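Local structure of UDP-N-acetylglucosamine--peptide N-acetylglucosaminyltransferase stabilizing protein GtfB (Streptococcus gordonii, 5E9T) at residues 193-198 with 215-220; 204-209 with 240-245. The protein serves as the substrate-binding partner of GtfA in a complex that attaches the first GlcNAc to the serine-rich repeat adhesin GspB. All coordinates share one frame; numbering follows the deposited sequence.

In the fold
Both contacts lie in the Rossmann-like domain whose parallel sheet carries strands 2-5, 194-196, 216-219 and 243-247 side by side in that order. From the N terminus, the chain lays down 2-5 and reaches 194-196 only much later; helix 201-207 then leads back to 216-219, and contact 1 closes this loop of 16 residues. Contact 2 closes a longer one of 30 residues, from the end of the same helix to the start of 243-247. Because their segments alternate along the chain, the two loops cross. Asp216 joins them: its carboxylate meets Ser206 of the helix and Arg242 just before the next strand, 243-247, with contact centres about 9 Å apart.

Contact 1: 193-198 with 215-220; sequences HILFNS and QDILFW
A beta-alpha-beta crossover of the Rossmann-like domain brings Leu195 beside Ile217 and Phe196 beside Leu218, pairing strands 194-196 and 216-219 in parallel, their axes 9° apart. Backbone bonds on both sides of Phe196 define the register: Phe196 N donates to Ile217 O (3.0 Å), and Phe196 O accepts from Phe219 N (2.8 Å). At the start of the pair, side chains take up Ile194 N and Gln215 O. Ile194 N turns to Asp216 OD1 (2.8 Å), meeting the carboxylate from above its plane by 43°, while the His193 ring directs ND1 at Gln215 O in a bond modelled too short for its length to be trusted. Asp216 also reaches Ser206 through OD2 and forms a salt bridge with Arg242 through OD1, so its buried carboxylate has polar partners on both oxygens. On one face of the sheet Leu195, Ile217 and Phe219 cluster: Leu195 CD2 lies 3.6 Å from Ile217 CD1 and also packs on Phe219 CE1, with Leu195 CG at the ring edge. Helix 10-21 covers Phe219 through Leu15 and Leu19. Phe196 and Leu218 occupy the other face, beneath helix 201-207. With CG between the backbone N and the carbonyl carbon (chi1 54°), the Phe196 ring leans across to the second strand. Leu218 CA lies 4.0 Å above the plane of that ring, toward its rim, and Leu218 CB packs 3.4 Å from Phe196 CE2.

Contact 2: 204-209 with 240-245; sequences LVSHSL and QLRTQT
Helix-on-sheet packing of the Rossmann-like domain sets Ser206, in the last turn of helix 201-207, against Arg242 and Thr243 where the chain enters strand 243-247. Apolar and van der Waals contacts make up the whole junction between the two segments. Ser206 CB lies 3.7 Å from Thr243 CG2. Just past the helix, Leu209 packs alongside the arginine chain, its CB 3.6 Å from Arg242 CD. At the exposed margin the His207 ring and Leu241 meet obliquely, CD2 of the histidine 3.8 Å from CD2 of the leucine.

The polar ends of Ser206 and Arg242 find their partners beyond these segments, and both share the Asp216 carboxylate, which thereby links the helix indirectly to the residue just before strand 243-247. Ser206 carries OG anti to the backbone N (chi1 -169°). Arg242 is extended at first and bends at chi3 (45°), with CD against Leu209 and NH2 turned to Asp216 and to a further acceptor, Leu191 O.

Backbone bonds close the end of the helix: Ser208 N donates to Leu204 O (3.2 Å) and Leu209 N to Ser206 O (2.9 Å). In addition, the side-chain hydroxyl of Thr210 bonds to His207 O. Just beyond this turn, Leu209 O lies 3.4 Å from Arg242 CD.

Contact 1: 193-198 with 215-220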
loop_
_atom_site.group_PDB
_atom_site.type_symbol
_atom_site.label_atom_id
_atom_site.label_comp_id
_atom_site.label_asym_id
_atom_site.label_seq_id
_atom_site.Cartn_x
_atom_site.Cartn_y
_atom_site.Cartn_z
ATOM N N HIS B 193 43.772 21.105 29.502
ATOM C CA HIS B 193 42.929 20.299 30.351
ATOM C C HIS B 193 41.703 19.942 29.540
ATOM O O HIS B 193 41.152 20.794 28.840
ATOM C CB HIS B 193 42.547 21.072 31.614
ATOM C CG HIS B 193 43.705 21.335 32.524
ATOM N ND1 HIS B 193 44.451 20.321 33.082
ATOM C CD2 HIS B 193 44.252 22.492 32.965
ATOM C CE1 HIS B 193 45.405 20.839 33.832
ATOM N NE2 HIS B 193 45.304 22.155 33.780
ATOM N N ILE B 194 41.293 18.688 29.624
ATOM C CA ILE B 194 40.068 18.224 29.005
ATOM C C ILE B 194 39.200 17.705 30.138
ATOM O O ILE B 194 39.520 16.682 30.751
ATOM C CB ILE B 194 40.336 17.135 27.957
ATOM C CG1 ILE B 194 41.128 17.705 26.776
ATOM C CG2 ILE B 194 39.033 16.506 27.494
ATOM C CD1 ILE B 194 41.505 16.672 25.737
ATOM N N LEU B 195 38.114 18.399 30.439
ATOM C CA LEU B 195 37.154 17.876 31.399
ATOM C C LEU B 195 36.028 17.230 30.614
ATOM O O LEU B 195 35.426 17.866 29.743
ATOM C CB LEU B 195 36.623 18.954 32.331
ATOM C CG LEU B 195 37.771 19.661 33.006
ATOM C CD1 LEU B 195 37.568 21.008 32.445
ATOM C CD2 LEU B 195 37.700 19.722 34.520
ATOM N N PHE B 196 35.759 15.964 30.914
ATOM C CA PHE B 196 34.781 15.194 30.168
ATOM C C PHE B 196 33.964 14.342 31.126
ATOM O O PHE B 196 34.396 14.028 32.239
ATOM C CB PHE B 196 35.453 14.328 29.096
ATOM C CG PHE B 196 36.536 13.448 29.618
ATOM C CD1 PHE B 196 37.825 13.929 29.765
ATOM C CD2 PHE B 196 36.272 12.131 29.944
ATOM C CE1 PHE B 196 38.824 13.115 30.238
ATOM C CE2 PHE B 196 37.269 11.310 30.415
ATOM C CZ PHE B 196 38.546 11.800 30.565
ATOM N N ASN B 197 32.744 14.022 30.696
ATOM C CA ASN B 197 31.754 13.365 31.540
ATOM C C ASN B 197 31.552 11.867 31.305
ATOM O O ASN B 197 30.677 11.288 31.958
ATOM C CB ASN B 197 30.408 14.081 31.400
ATOM C CG ASN B 197 29.899 14.068 29.987
ATOM O OD1 ASN B 197 30.684 14.038 29.043
ATOM N ND2 ASN B 197 28.583 14.096 29.826
ATOM N N SER B 198 32.273 11.214 30.388
ATOM C CA SER B 198 31.993 9.794 30.185
ATOM C C SER B 198 33.208 9.032 29.667
ATOM O O SER B 198 34.248 9.608 29.336
ATOM C CB SER B 198 30.818 9.592 29.221
ATOM O OG SER B 198 30.582 8.213 28.995
ATOM N N GLN B 215 46.907 17.414 31.596
ATOM C CA GLN B 215 46.136 16.436 32.347
ATOM C C GLN B 215 44.674 16.831 32.427
ATOM O O GLN B 215 44.325 18.008 32.566
ATOM C CB GLN B 215 46.692 16.167 33.755
ATOM C CG GLN B 215 46.488 17.246 34.775
ATOM C CD GLN B 215 47.740 18.060 34.974
ATOM O OE1 GLN B 215 48.425 18.407 34.012
ATOM N NE2 GLN B 215 48.068 18.345 36.227
ATOM N N ASP B 216 43.834 15.811 32.340
ATOM C CA ASP B 216 42.413 15.941 32.109
ATOM C C ASP B 216 41.661 15.281 33.254
ATOM O O ASP B 216 42.187 14.409 33.949
ATOM C CB ASP B 216 42.040 15.298 30.770
ATOM C CG ASP B 216 42.995 15.669 29.655
ATOM O OD1 ASP B 216 43.352 16.859 29.558
ATOM O OD2 ASP B 216 43.386 14.773 28.878
ATOM N N ILE B 217 40.424 15.713 33.460
ATOM C CA ILE B 217 39.592 15.190 34.530
ATOM C C ILE B 217 38.345 14.572 33.924
ATOM O O ILE B 217 37.765 15.112 32.974
ATOM C CB ILE B 217 39.214 16.276 35.554
ATOM C CG1 ILE B 217 40.394 17.192 35.803
ATOM C CG2 ILE B 217 38.745 15.650 36.859
ATOM C CD1 ILE B 217 40.057 18.249 36.739
ATOM N N LEU B 218 37.938 13.437 34.477
ATOM C CA LEU B 218 36.694 12.783 34.104
ATOM C C LEU B 218 35.717 12.925 35.259
ATOM O O LEU B 218 35.996 12.467 36.373
ATOM C CB LEU B 218 36.912 11.308 33.770
ATOM C CG LEU B 218 35.666 10.448 33.938
ATOM C CD1 LEU B 218 34.578 10.797 32.911
ATOM C CD2 LEU B 218 36.036 8.979 33.859
ATOM N N PHE B 219 34.578 13.550 34.991
ATOM C CA PHE B 219 33.497 13.615 35.963
ATOM C C PHE B 219 32.577 12.444 35.667
ATOM O O PHE B 219 31.848 12.458 34.671
ATOM C CB PHE B 219 32.739 14.934 35.867
ATOM C CG PHE B 219 33.601 16.144 36.043
ATOM C CD1 PHE B 219 34.539 16.486 35.087
ATOM C CD2 PHE B 219 33.454 16.953 37.153
ATOM C CE1 PHE B 219 35.324 17.591 35.241
ATOM C CE2 PHE B 219 34.236 18.073 37.310
ATOM C CZ PHE B 219 35.175 18.392 36.352
ATOM N N TRP B 220 32.591 11.444 36.538
ATOM C CA TRP B 220 31.866 10.210 36.281
ATOM C C TRP B 220 30.478 10.332 36.893
ATOM O O TRP B 220 30.333 10.404 38.117
ATOM C CB TRP B 220 32.614 9.008 36.841
ATOM C CG TRP B 220 31.756 7.812 36.805
ATOM C CD1 TRP B 220 31.024 7.310 37.832
ATOM C CD2 TRP B 220 31.487 6.980 35.671
ATOM N NE1 TRP B 220 30.321 6.216 37.413
ATOM C CE2 TRP B 220 30.596 5.981 36.095
ATOM C CE3 TRP B 220 31.925 6.976 34.343
ATOM C CZ2 TRP B 220 30.129 4.982 35.244
ATOM C CZ3 TRP B 220 31.458 5.985 33.495
ATOM C CH2 TRP B 220 30.569 5.003 33.950
#

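Contact 2: 204-209 with 240-245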
loop_
_atom_site.group_PDB
_atom_site.type_symbol
_atom_site.label_atom_id
_atom_site.label_comp_id
_atom_site.label_asym_id
_atom_site.label_seq_id
_atom_site.Cartn_x
_atom_site.Cartn_y
_atom_site.Cartn_z
ATOM N N LEU B 204 38.117 8.533 24.957
ATOM C CA LEU B 204 39.090 8.040 23.990
ATOM C C LEU B 204 39.795 9.165 23.230
ATOM O O LEU B 204 40.876 8.940 22.676
ATOM C CB LEU B 204 38.420 7.081 23.007
ATOM C CG LEU B 204 37.618 5.937 23.634
ATOM C CD1 LEU B 204 36.515 5.509 22.693
ATOM C CD2 LEU B 204 38.501 4.748 23.982
ATOM N N VAL B 205 39.240 10.374 23.200
ATOM C CA VAL B 205 40.033 11.497 22.705
ATOM C C VAL B 205 41.202 11.767 23.651
ATOM O O VAL B 205 42.307 12.128 23.220
ATOM C CB VAL B 205 39.147 12.740 22.538
ATOM C CG1 VAL B 205 38.153 12.548 21.356
ATOM C CG2 VAL B 205 38.487 13.025 23.848
ATOM N N SER B 206 40.974 11.613 24.959
ATOM C CA SER B 206 42.050 11.868 25.906
ATOM C C SER B 206 43.043 10.719 25.909
ATOM O O SER B 206 44.251 10.945 25.799
ATOM C CB SER B 206 41.505 12.107 27.312
ATOM O OG SER B 206 42.555 12.592 28.133
ATOM N N HIS B 207 42.550 9.478 26.013
ATOM C CA HIS B 207 43.434 8.313 26.028
ATOM C C HIS B 207 44.371 8.279 24.824
ATOM O O HIS B 207 45.475 7.731 24.914
ATOM C CB HIS B 207 42.604 7.026 26.082
ATOM C CG HIS B 207 43.364 5.798 25.683
ATOM N ND1 HIS B 207 43.597 5.462 24.366
ATOM C CD2 HIS B 207 43.945 4.827 26.427
ATOM C CE1 HIS B 207 44.291 4.340 24.316
ATOM N NE2 HIS B 207 44.513 3.932 25.552
ATOM N N SER B 208 43.953 8.849 23.696
ATOM C CA SER B 208 44.740 8.839 22.470
ATOM C C SER B 208 45.617 10.074 22.299
ATOM O O SER B 208 46.337 10.172 21.299
ATOM C CB SER B 208 43.810 8.689 21.263
ATOM O OG SER B 208 42.702 9.567 21.360
ATOM N N LEU B 209 45.547 11.033 23.220
ATOM C CA LEU B 209 46.392 12.221 23.188
ATOM C C LEU B 209 47.606 12.135 24.113
ATOM O O LEU B 209 48.287 13.148 24.305
ATOM C CB LEU B 209 45.568 13.471 23.497
ATOM C CG LEU B 209 45.241 14.280 22.235
ATOM C CD1 LEU B 209 44.293 15.421 22.540
ATOM C CD2 LEU B 209 46.522 14.800 21.597
ATOM N N GLN B 240 50.428 6.808 32.940
ATOM C CA GLN B 240 50.866 7.793 31.960
ATOM C C GLN B 240 49.733 8.561 31.293
ATOM O O GLN B 240 50.009 9.548 30.600
ATOM C CB GLN B 240 51.714 7.124 30.873
ATOM C CG GLN B 240 53.171 6.883 31.240
ATOM C CD GLN B 240 53.696 5.610 30.643
ATOM O OE1 GLN B 240 53.843 5.503 29.430
ATOM N NE2 GLN B 240 53.987 4.629 31.488
ATOM N N LEU B 241 48.481 8.145 31.471
ATOM C CA LEU B 241 47.398 8.721 30.683
ATOM C C LEU B 241 47.141 10.168 31.091
ATOM O O LEU B 241 47.400 10.574 32.227
ATOM C CB LEU B 241 46.125 7.890 30.836
ATOM C CG LEU B 241 46.182 6.473 30.257
ATOM C CD1 LEU B 241 44.911 5.709 30.587
ATOM C CD2 LEU B 241 46.415 6.509 28.750
ATOM N N ARG B 242 46.627 10.954 30.141
ATOM C CA ARG B 242 46.401 12.370 30.404
ATOM C C ARG B 242 45.434 12.582 31.560
ATOM O O ARG B 242 45.563 13.556 32.305
ATOM C CB ARG B 242 45.888 13.072 29.148
ATOM C CG ARG B 242 46.959 13.341 28.110
ATOM C CD ARG B 242 46.373 14.112 26.947
ATOM N NE ARG B 242 45.528 15.209 27.406
ATOM C CZ ARG B 242 45.701 16.480 27.059
ATOM N NH1 ARG B 242 46.683 16.813 26.237
ATOM N NH2 ARG B 242 44.885 17.416 27.526
ATOM N N THR B 243 44.485 11.678 31.748
ATOM C CA THR B 243 43.512 11.782 32.829
ATOM C C THR B 243 43.923 10.829 33.945
ATOM O O THR B 243 43.935 9.608 33.752
ATOM C CB THR B 243 42.108 11.479 32.314
ATOM O OG1 THR B 243 41.901 10.063 32.250
ATOM C CG2 THR B 243 41.975 12.034 30.944
ATOM N N GLN B 244 44.377 11.395 35.065
ATOM C CA GLN B 244 44.609 10.662 36.306
ATOM C C GLN B 244 43.550 10.912 37.383
ATOM O O GLN B 244 43.730 10.469 38.524
ATOM C CB GLN B 244 46.011 10.963 36.836
ATOM C CG GLN B 244 47.087 10.225 36.048
ATOM C CD GLN B 244 47.304 8.812 36.556
ATOM O OE1 GLN B 244 47.300 8.571 37.760
ATOM N NE2 GLN B 244 47.467 7.867 35.638
ATOM N N THR B 245 42.477 11.642 37.073
ATOM C CA THR B 245 41.545 12.131 38.084
ATOM C C THR B 245 40.119 11.710 37.756
ATOM O O THR B 245 39.645 11.940 36.640
ATOM C CB THR B 245 41.625 13.655 38.178
ATOM O OG1 THR B 245 42.998 14.059 38.134
ATOM C CG2 THR B 245 40.990 14.142 39.468
#